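Local coordinates for protein 2-hydroxyisobutanoyl-CoA mutase large subunit (Aquincola tertiaricarbonis, PDB 4R3U) that catalyses, together with a small cobalamin-binding subunit, the B12-dependent interconversion of 2-hydroxyisobutyryl-CoA and (S)-3-hydroxybutyryl-CoA, at residues K20-E31 against Q58-D68; F49-V57 against S302-V310. All coordinates share one frame; numbering follows the deposited sequence.

Interaction 1: residues K20-E31 against Q58-D68; sequences KSQLQSERKDWE and QRTYTAADIAD
Arg-27 sends its CG trans to the backbone N (chi1 164°) and bends at chi3, which carries its guanidinium to Asp-65, whose CG lies beside its own backbone N (chi1 -59°). The result is a bidentate, end-on salt bridge that ties helix 17-32 to the loop after strand 56-57. NH2 of Arg-27 gives Asp-65 OD1 the shorter bond, 2.8 Å, while NH1 meets the syn lone pair of Asp-65 OD2 at 3.2 Å; the two planes are turned 41° apart. Thr-62 fixes the carboxylate through its backbone, N donating to Asp-65 OD2 at 2.6 Å, and sets OG1 above one face of the guanidinium, toward its rim. Alanines suit the turn where the helix comes close: Leu-23 CD1 rests 3.8 Å from Ala-63 CB. At the other end, Trp-30 CH2 packs 3.6 Å from Arg-59 CD and also touches Thr-60 CG2. The polar ends of this group are held elsewhere, Arg-59 by Glu-44, Trp-30 NE1 by Pro-77 O and Thr-60 OG1 by Ile-413 O, both of the second subunit. Lys-20, fully extended, runs its methylenes past Ala-64 and Ala-67 to bring NZ 3.5 Å from Asp-68 OD1 in a long salt bridge.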
loop_
_atom_site.group_PDB
_atom_site.type_symbol
_atom_site.label_atom_id
_atom_site.label_comp_id
_atom_site.label_asym_id
_atom_site.label_seq_id
_atom_site.Cartn_x
_atom_site.Cartn_y
_atom_site.Cartn_z
ATOM N N LYS A 20 3.695 9.741 35.330
ATOM C CA LYS A 20 3.793 8.286 35.105
ATOM C C LYS A 20 2.788 7.534 35.983
ATOM O O LYS A 20 2.169 6.569 35.523
ATOM C CB LYS A 20 5.218 7.749 35.368
ATOM C CG LYS A 20 5.424 6.306 34.848
ATOM C CD LYS A 20 6.765 5.670 35.233
ATOM C CE LYS A 20 6.765 4.185 34.935
ATOM N NZ LYS A 20 8.068 3.534 35.247
ATOM N N SER A 21 2.637 7.996 37.244
ATOM C CA SER A 21 1.723 7.458 38.245
ATOM C C SER A 21 0.305 7.676 37.796
ATOM O O SER A 21 -0.483 6.733 37.831
ATOM C CB SER A 21 1.952 8.131 39.599
ATOM O OG SER A 21 3.210 7.747 40.134
ATOM N N GLN A 22 -0.013 8.916 37.352
ATOM C CA GLN A 22 -1.323 9.304 36.834
ATOM C C GLN A 22 -1.704 8.400 35.658
ATOM O O GLN A 22 -2.789 7.823 35.678
ATOM C CB GLN A 22 -1.311 10.771 36.371
ATOM C CG GLN A 22 -1.704 11.779 37.446
ATOM C CD GLN A 22 -1.631 13.201 36.923
ATOM O OE1 GLN A 22 -2.064 13.520 35.798
ATOM N NE2 GLN A 22 -1.093 14.095 37.741
ATOM N N LEU A 23 -0.790 8.235 34.678
ATOM C CA LEU A 23 -1.002 7.397 33.496
ATOM C C LEU A 23 -1.352 5.966 33.856
ATOM O O LEU A 23 -2.333 5.442 33.323
ATOM C CB LEU A 23 0.226 7.405 32.555
ATOM C CG LEU A 23 0.531 8.697 31.805
ATOM C CD1 LEU A 23 1.888 8.620 31.149
ATOM C CD2 LEU A 23 -0.521 8.989 30.773
ATOM N N GLN A 24 -0.563 5.341 34.757
ATOM C CA GLN A 24 -0.745 3.955 35.191
ATOM C C GLN A 24 -2.040 3.767 35.987
ATOM O O GLN A 24 -2.690 2.732 35.863
ATOM C CB GLN A 24 0.477 3.464 35.996
ATOM C CG GLN A 24 1.730 3.194 35.161
ATOM C CD GLN A 24 2.929 2.917 36.045
ATOM O OE1 GLN A 24 3.562 3.831 36.587
ATOM N NE2 GLN A 24 3.263 1.645 36.229
ATOM N N SER A 25 -2.413 4.770 36.791
ATOM C CA SER A 25 -3.628 4.749 37.602
ATOM C C SER A 25 -4.844 4.875 36.680
ATOM O O SER A 25 -5.787 4.084 36.804
ATOM C CB SER A 25 -3.601 5.880 38.628
ATOM O OG SER A 25 -4.834 6.010 39.322
ATOM N N GLU A 26 -4.788 5.843 35.733
ATOM C CA GLU A 26 -5.834 6.117 34.750
ATOM C C GLU A 26 -6.115 4.926 33.846
ATOM O O GLU A 26 -7.281 4.697 33.518
ATOM C CB GLU A 26 -5.476 7.333 33.886
ATOM C CG GLU A 26 -5.825 8.672 34.519
ATOM C CD GLU A 26 -5.347 9.899 33.762
ATOM O OE1 GLU A 26 -5.054 9.794 32.546
ATOM O OE2 GLU A 26 -5.263 10.974 34.398
ATOM N N ARG A 27 -5.062 4.190 33.419
ATOM C CA ARG A 27 -5.223 3.028 32.540
ATOM C C ARG A 27 -5.920 1.885 33.265
ATOM O O ARG A 27 -6.839 1.280 32.689
ATOM C CB ARG A 27 -3.910 2.583 31.870
ATOM C CG ARG A 27 -4.010 1.166 31.284
ATOM C CD ARG A 27 -3.065 0.875 30.162
ATOM N NE ARG A 27 -1.679 0.910 30.598
ATOM C CZ ARG A 27 -0.654 0.966 29.765
ATOM N NH1 ARG A 27 -0.858 0.985 28.451
ATOM N NH2 ARG A 27 0.587 0.993 30.234
ATOM N N LYS A 28 -5.511 1.614 34.531
ATOM C CA LYS A 28 -6.115 0.575 35.380
ATOM C C LYS A 28 -7.598 0.833 35.561
ATOM O O LYS A 28 -8.380 -0.114 35.548
ATOM C CB LYS A 28 -5.390 0.445 36.734
ATOM C CG LYS A 28 -4.021 -0.252 36.653
ATOM C CD LYS A 28 -4.109 -1.796 36.547
ATOM C CE LYS A 28 -2.772 -2.499 36.606
ATOM N NZ LYS A 28 -2.929 -3.958 36.376
ATOM N N ASP A 29 -7.978 2.124 35.654
ATOM C CA ASP A 29 -9.357 2.620 35.768
ATOM C C ASP A 29 -10.123 2.315 34.461
ATOM O O ASP A 29 -11.171 1.675 34.489
ATOM C CB ASP A 29 -9.363 4.137 36.066
ATOM C CG ASP A 29 -9.280 4.546 37.544
ATOM O OD1 ASP A 29 -10.052 3.992 38.370
ATOM O OD2 ASP A 29 -8.441 5.412 37.870
ATOM N N TRP A 30 -9.562 2.737 33.320
ATOM C CA TRP A 30 -10.056 2.536 31.947
ATOM C C TRP A 30 -10.206 1.036 31.606
ATOM O O TRP A 30 -11.157 0.664 30.919
ATOM C CB TRP A 30 -9.086 3.248 30.979
ATOM C CG TRP A 30 -9.237 2.973 29.509
ATOM C CD1 TRP A 30 -10.109 3.577 28.648
ATOM C CD2 TRP A 30 -8.380 2.153 28.702
ATOM N NE1 TRP A 30 -9.880 3.144 27.361
ATOM C CE2 TRP A 30 -8.822 2.274 27.363
ATOM C CE3 TRP A 30 -7.271 1.334 28.979
ATOM C CZ2 TRP A 30 -8.212 1.588 26.306
ATOM C CZ3 TRP A 30 -6.665 0.657 27.931
ATOM C CH2 TRP A 30 -7.135 0.786 26.612
ATOM N N GLU A 31 -9.285 0.178 32.104
ATOM C CA GLU A 31 -9.347 -1.276 31.891
ATOM C C GLU A 31 -10.593 -1.914 32.573
ATOM O O GLU A 31 -11.121 -2.926 32.095
ATOM C CB GLU A 31 -8.043 -1.968 32.358
ATOM C CG GLU A 31 -6.845 -1.826 31.406
ATOM C CD GLU A 31 -5.455 -2.097 31.978
ATOM O OE1 GLU A 31 -5.238 -1.845 33.187
ATOM O OE2 GLU A 31 -4.569 -2.530 31.207
ATOM N N GLN A 58 0.310 -5.068 23.664
ATOM C CA GLN A 58 -0.717 -4.510 24.550
ATOM C C GLN A 58 -1.867 -3.917 23.683
ATOM O O GLN A 58 -1.649 -3.609 22.507
ATOM C CB GLN A 58 -0.132 -3.397 25.445
ATOM C CG GLN A 58 0.997 -3.854 26.407
ATOM C CD GLN A 58 1.746 -2.702 27.056
ATOM O OE1 GLN A 58 1.316 -1.552 27.051
ATOM N NE2 GLN A 58 2.892 -2.973 27.621
ATOM N N ARG A 59 -3.083 -3.751 24.274
ATOM C CA ARG A 59 -4.251 -3.147 23.642
ATOM C C ARG A 59 -3.883 -1.759 23.120
ATOM O O ARG A 59 -4.230 -1.415 21.987
ATOM C CB ARG A 59 -5.421 -3.076 24.642
ATOM C CG ARG A 59 -6.674 -2.345 24.138
ATOM C CD ARG A 59 -7.836 -2.421 25.122
ATOM N NE ARG A 59 -8.230 -3.808 25.373
ATOM C CZ ARG A 59 -7.906 -4.509 26.459
ATOM N NH1 ARG A 59 -7.235 -3.938 27.453
ATOM N NH2 ARG A 59 -8.267 -5.780 26.565
ATOM N N THR A 60 -3.162 -0.979 23.950
ATOM C CA THR A 60 -2.655 0.360 23.655
ATOM C C THR A 60 -1.374 0.606 24.456
ATOM O O THR A 60 -1.146 -0.044 25.484
ATOM C CB THR A 60 -3.757 1.440 23.833
ATOM O OG1 THR A 60 -3.637 2.422 22.804
ATOM C CG2 THR A 60 -3.763 2.100 25.237
ATOM N N TYR A 61 -0.547 1.537 23.976
ATOM C CA TYR A 61 0.698 1.938 24.621
ATOM C C TYR A 61 0.602 3.435 25.007
ATOM O O TYR A 61 0.060 4.246 24.246
ATOM C CB TYR A 61 1.914 1.650 23.703
ATOM C CG TYR A 61 2.204 0.177 23.506
ATOM C CD1 TYR A 61 1.431 -0.599 22.644
ATOM C CD2 TYR A 61 3.270 -0.437 24.157
ATOM C CE1 TYR A 61 1.671 -1.965 22.486
ATOM C CE2 TYR A 61 3.538 -1.799 23.981
ATOM C CZ TYR A 61 2.739 -2.558 23.140
ATOM O OH TYR A 61 2.987 -3.900 22.989
ATOM N N THR A 62 1.079 3.780 26.208
ATOM C CA THR A 62 1.088 5.152 26.722
ATOM C C THR A 62 2.536 5.567 26.959
ATOM O O THR A 62 3.444 4.756 26.735
ATOM C CB THR A 62 0.227 5.275 27.981
ATOM O OG1 THR A 62 0.798 4.490 29.051
ATOM C CG2 THR A 62 -1.239 4.902 27.719
ATOM N N ALA A 63 2.763 6.815 27.416
ATOM C CA ALA A 63 4.119 7.303 27.692
ATOM C C ALA A 63 4.780 6.522 28.820
ATOM O O ALA A 63 6.010 6.430 28.843
ATOM C CB ALA A 63 4.083 8.776 28.031
ATOM N N ALA A 64 3.954 5.931 29.733
ATOM C CA ALA A 64 4.402 5.137 30.875
ATOM C C ALA A 64 5.201 3.899 30.426
ATOM O O ALA A 64 6.213 3.544 31.051
ATOM C CB ALA A 64 3.212 4.735 31.738
ATOM N N ASP A 65 4.761 3.283 29.322
ATOM C CA ASP A 65 5.363 2.082 28.722
ATOM C C ASP A 65 6.774 2.310 28.208
ATOM O O ASP A 65 7.517 1.348 28.081
ATOM C CB ASP A 65 4.471 1.538 27.589
ATOM C CG ASP A 65 3.073 1.169 28.028
ATOM O OD1 ASP A 65 2.938 0.339 28.958
ATOM O OD2 ASP A 65 2.115 1.717 27.460
ATOM N N ILE A 66 7.132 3.564 27.893
ATOM C CA ILE A 66 8.453 3.908 27.357
ATOM C C ILE A 66 9.333 4.741 28.296
ATOM O O ILE A 66 10.456 5.085 27.928
ATOM C CB ILE A 66 8.380 4.456 25.897
ATOM C CG1 ILE A 66 7.542 5.751 25.779
ATOM C CG2 ILE A 66 7.899 3.372 24.941
ATOM C CD1 ILE A 66 7.990 6.660 24.642
ATOM N N ALA A 67 8.828 5.045 29.502
ATOM C CA ALA A 67 9.499 5.837 30.543
ATOM C C ALA A 67 10.868 5.273 30.939
ATOM O O ALA A 67 11.760 6.047 31.284
ATOM C CB ALA A 67 8.607 5.950 31.774
ATOM N N ASP A 68 11.044 3.939 30.859
ATOM C CA ASP A 68 12.301 3.289 31.199
ATOM C C ASP A 68 13.349 3.352 30.081
ATOM O O ASP A 68 14.518 3.092 30.344
ATOM C CB ASP A 68 12.074 1.880 31.782
ATOM C CG ASP A 68 11.229 1.855 33.071
ATOM O OD1 ASP A 68 11.242 2.867 33.828
ATOM O OD2 ASP A 68 10.576 0.821 33.334
#

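Interaction 2: residues F49-V57 against S302-V310; sequences FHTIGDFPV and SQGDFFEEV
A tight beta hairpin, its strands 49-50 and 56-57 joined by a type I turn from Thr-51 to Asp-54 with a G1 bulge, presses its turn against the N-terminus of helix 306-327, where Glu-308 and Asp-305 receive it. With chi1 at 168° the chain of Glu-308 leaves the helix pointing away from its own amide nitrogen, and it stays extended, carrying the carboxylate out to the turn, where its two oxygens take different donors. OE1 of Glu-308 offers its syn lone pair to Gly-53 N at 2.9 Å; OE2 takes the hydroxyl of Thr-51, OG1 at 2.6 Å, from 48° above the carboxylate plane, and is also bonded to Tyr-429. Threonine fits because OG1 works twice, donating to Glu-308 and accepting from Phe-55 N at 2.9 Å. Glycine fits at position 53, since a CB there would lie only 2.4 Å from Glu-308 OE2. Asp-305, the N-cap, divides its oxygens likewise: OD1 accepts weakly from Glu-308 N at 3.4 Å, while OD2 takes Ile-52 N at 3.0 Å. Ile-52 then slides its CD1 along the aspartate to 3.9 Å from Asp-305 CB. The nearby helix N-terminus would probably favour the charged form of the buried Glu-308. Replacing Glu-308 by alanine removes both oxygens, which is likely to leave Thr-51 OG1 and Gly-53 N without their acceptor, Tyr-429 without its mate, and a gap beneath the turn. Phe-55 stacks on Tyr-429 of helix 420-442, which Thr-51 also touches at Tyr-421, and Phe-306 packs on Leu-366 and Leu-370 of helix 357-370. Segment 302-310 leads from strand 298-302 of the parallel TIM-barrel sheet into its following helix, so the hairpin is bonded to a beta-alpha junction of the barrel.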
loop_
_atom_site.group_PDB
_atom_site.type_symbol
_atom_site.label_atom_id
_atom_site.label_comp_id
_atom_site.label_asym_id
_atom_site.label_seq_id
_atom_site.Cartn_x
_atom_site.Cartn_y
_atom_site.Cartn_z
ATOM N N PHE A 49 -2.934 -10.800 22.015
ATOM C CA PHE A 49 -2.530 -10.623 20.631
ATOM C C PHE A 49 -0.999 -10.590 20.576
ATOM O O PHE A 49 -0.341 -10.276 21.575
ATOM C CB PHE A 49 -3.140 -9.348 20.029
ATOM C CG PHE A 49 -4.640 -9.376 19.790
ATOM C CD1 PHE A 49 -5.532 -9.086 20.813
ATOM C CD2 PHE A 49 -5.152 -9.608 18.524
ATOM C CE1 PHE A 49 -6.902 -9.032 20.575
ATOM C CE2 PHE A 49 -6.525 -9.586 18.296
ATOM C CZ PHE A 49 -7.389 -9.262 19.312
ATOM N N HIS A 50 -0.435 -10.978 19.438
ATOM C CA HIS A 50 1.017 -11.033 19.261
ATOM C C HIS A 50 1.344 -10.509 17.897
ATOM O O HIS A 50 0.492 -10.571 17.015
ATOM C CB HIS A 50 1.523 -12.494 19.309
ATOM C CG HIS A 50 1.254 -13.209 20.584
ATOM N ND1 HIS A 50 2.235 -13.368 21.539
ATOM C CD2 HIS A 50 0.123 -13.811 21.010
ATOM C CE1 HIS A 50 1.665 -14.040 22.525
ATOM N NE2 HIS A 50 0.394 -14.321 22.252
ATOM N N THR A 51 2.588 -10.094 17.683
ATOM C CA THR A 51 3.051 -9.712 16.362
ATOM C C THR A 51 3.250 -11.071 15.561
ATOM O O THR A 51 3.075 -12.161 16.142
ATOM C CB THR A 51 4.377 -8.938 16.489
ATOM O OG1 THR A 51 5.310 -9.692 17.262
ATOM C CG2 THR A 51 4.224 -7.584 17.088
ATOM N N ILE A 52 3.593 -11.018 14.259
ATOM C CA ILE A 52 3.824 -12.249 13.475
ATOM C C ILE A 52 5.086 -12.919 14.040
ATOM O O ILE A 52 5.142 -14.139 14.173
ATOM C CB ILE A 52 3.924 -11.958 11.959
ATOM C CG1 ILE A 52 2.582 -11.438 11.393
ATOM C CG2 ILE A 52 4.438 -13.181 11.171
ATOM C CD1 ILE A 52 2.629 -10.805 9.959
ATOM N N GLY A 53 6.029 -12.096 14.480
ATOM C CA GLY A 53 7.274 -12.532 15.103
ATOM C C GLY A 53 7.155 -12.990 16.544
ATOM O O GLY A 53 8.173 -13.139 17.216
ATOM N N ASP A 54 5.899 -13.234 17.007
ATOM C CA ASP A 54 5.526 -13.763 18.329
ATOM C C ASP A 54 5.817 -12.901 19.564
ATOM O O ASP A 54 5.942 -13.421 20.674
ATOM C CB ASP A 54 6.013 -15.205 18.511
ATOM C CG ASP A 54 5.024 -16.280 18.155
ATOM O OD1 ASP A 54 4.054 -15.982 17.414
ATOM O OD2 ASP A 54 5.236 -17.433 18.579
ATOM N N PHE A 55 5.914 -11.593 19.380
ATOM C CA PHE A 55 6.100 -10.690 20.510
ATOM C C PHE A 55 4.711 -10.313 20.990
ATOM O O PHE A 55 3.887 -9.910 20.163
ATOM C CB PHE A 55 6.857 -9.426 20.077
ATOM C CG PHE A 55 8.355 -9.501 20.162
ATOM C CD1 PHE A 55 9.053 -10.506 19.514
ATOM C CD2 PHE A 55 9.076 -8.527 20.851
ATOM C CE1 PHE A 55 10.441 -10.572 19.588
ATOM C CE2 PHE A 55 10.472 -8.574 20.903
ATOM C CZ PHE A 55 11.145 -9.597 20.269
ATOM N N PRO A 56 4.396 -10.482 22.291
ATOM C CA PRO A 56 3.056 -10.089 22.767
ATOM C C PRO A 56 2.870 -8.565 22.721
ATOM O O PRO A 56 3.788 -7.796 23.056
ATOM C CB PRO A 56 2.995 -10.646 24.191
ATOM C CG PRO A 56 4.406 -10.772 24.630
ATOM C CD PRO A 56 5.247 -10.981 23.398
ATOM N N VAL A 57 1.674 -8.134 22.271
ATOM C CA VAL A 57 1.324 -6.719 22.168
ATOM C C VAL A 57 0.211 -6.306 23.128
ATOM O O VAL A 57 -0.696 -7.102 23.411
ATOM C CB VAL A 57 1.074 -6.236 20.721
ATOM C CG1 VAL A 57 2.316 -6.413 19.873
ATOM C CG2 VAL A 57 -0.131 -6.930 20.082
ATOM N N SER A 302 11.634 -6.671 4.673
ATOM C CA SER A 302 10.555 -5.868 5.213
ATOM C C SER A 302 9.389 -6.830 5.136
ATOM O O SER A 302 8.843 -7.091 4.050
ATOM C CB SER A 302 10.286 -4.628 4.378
ATOM O OG SER A 302 9.208 -3.942 4.989
ATOM N N GLN A 303 9.104 -7.474 6.277
ATOM C CA GLN A 303 8.045 -8.465 6.404
ATOM C C GLN A 303 6.693 -7.816 6.598
ATOM O O GLN A 303 6.578 -6.565 6.569
ATOM C CB GLN A 303 8.350 -9.519 7.488
ATOM C CG GLN A 303 8.757 -10.878 6.941
ATOM C CD GLN A 303 7.602 -11.826 6.614
ATOM O OE1 GLN A 303 6.424 -11.647 6.992
ATOM N NE2 GLN A 303 7.937 -12.894 5.918
ATOM N N GLY A 304 5.679 -8.701 6.748
ATOM C CA GLY A 304 4.275 -8.366 6.825
ATOM C C GLY A 304 3.812 -7.629 8.032
ATOM O O GLY A 304 2.787 -6.971 7.922
ATOM N N ASP A 305 4.467 -7.779 9.214
ATOM C CA ASP A 305 3.960 -7.051 10.392
ATOM C C ASP A 305 4.487 -5.633 10.318
ATOM O O ASP A 305 5.660 -5.359 10.647
ATOM C CB ASP A 305 4.289 -7.727 11.733
ATOM C CG ASP A 305 3.409 -7.274 12.897
ATOM O OD1 ASP A 305 3.345 -6.036 13.164
ATOM O OD2 ASP A 305 2.813 -8.156 13.574
ATOM N N PHE A 306 3.627 -4.748 9.805
ATOM C CA PHE A 306 3.938 -3.349 9.561
ATOM C C PHE A 306 4.796 -2.648 10.630
ATOM O O PHE A 306 5.874 -2.154 10.299
ATOM C CB PHE A 306 2.650 -2.571 9.232
ATOM C CG PHE A 306 2.894 -1.161 8.761
ATOM C CD1 PHE A 306 3.271 -0.909 7.446
ATOM C CD2 PHE A 306 2.750 -0.083 9.636
ATOM C CE1 PHE A 306 3.516 0.392 7.008
ATOM C CE2 PHE A 306 2.966 1.224 9.195
ATOM C CZ PHE A 306 3.352 1.454 7.881
ATOM N N PHE A 307 4.320 -2.617 11.892
ATOM C CA PHE A 307 5.021 -1.955 12.994
ATOM C C PHE A 307 6.196 -2.699 13.548
ATOM O O PHE A 307 7.224 -2.061 13.815
ATOM C CB PHE A 307 4.076 -1.503 14.093
ATOM C CG PHE A 307 3.166 -0.392 13.634
ATOM C CD1 PHE A 307 3.668 0.883 13.389
ATOM C CD2 PHE A 307 1.818 -0.628 13.411
ATOM C CE1 PHE A 307 2.830 1.907 12.963
ATOM C CE2 PHE A 307 0.988 0.397 12.978
ATOM C CZ PHE A 307 1.499 1.663 12.771
ATOM N N GLU A 308 6.086 -4.052 13.653
ATOM C CA GLU A 308 7.184 -4.910 14.106
ATOM C C GLU A 308 8.472 -4.750 13.233
ATOM O O GLU A 308 9.578 -4.680 13.766
ATOM C CB GLU A 308 6.721 -6.350 14.133
ATOM C CG GLU A 308 7.816 -7.379 14.299
ATOM C CD GLU A 308 7.247 -8.754 14.567
ATOM O OE1 GLU A 308 6.581 -9.317 13.663
ATOM O OE2 GLU A 308 7.395 -9.224 15.721
ATOM N N GLU A 309 8.305 -4.683 11.908
ATOM C CA GLU A 309 9.387 -4.522 10.937
ATOM C C GLU A 309 10.099 -3.199 11.087
ATOM O O GLU A 309 11.309 -3.186 11.069
ATOM C CB GLU A 309 8.856 -4.754 9.504
ATOM C CG GLU A 309 8.544 -6.219 9.279
ATOM C CD GLU A 309 9.756 -7.129 9.441
ATOM O OE1 GLU A 309 10.732 -6.946 8.680
ATOM O OE2 GLU A 309 9.736 -8.019 10.323
ATOM N N VAL A 310 9.364 -2.116 11.350
ATOM C CA VAL A 310 9.914 -0.784 11.621
ATOM C C VAL A 310 10.706 -0.807 12.959
ATOM O O VAL A 310 11.836 -0.317 13.019
ATOM C CB VAL A 310 8.795 0.298 11.627
ATOM C CG1 VAL A 310 9.350 1.661 12.011
ATOM C CG2 VAL A 310 8.079 0.365 10.274
#

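Overall arrangement
The two contacts interleave along the chain: 20-31, then 49-57, then 58-68, and far later 302-310. Because 49-57 runs straight into 58-68, one continuous stretch is bonded to the barrel through interaction 2 and then receives the N-terminal helix 17-32 in interaction 1. Their centres are about 21 Å apart, interaction 2 the nearer to the centre of the chain. Helix 420-442 borders both, touched by Thr-51, Phe-55 and Val-57 in one and by Tyr-61 and Ala-63 in the other. Both also meet the second subunit, where Val-412 packs against Val-57 and Tyr-61. Helix 17-32 is thus linked stepwise to the TIM barrel beside the subunit interface, away from the annotated substrate-binding residues.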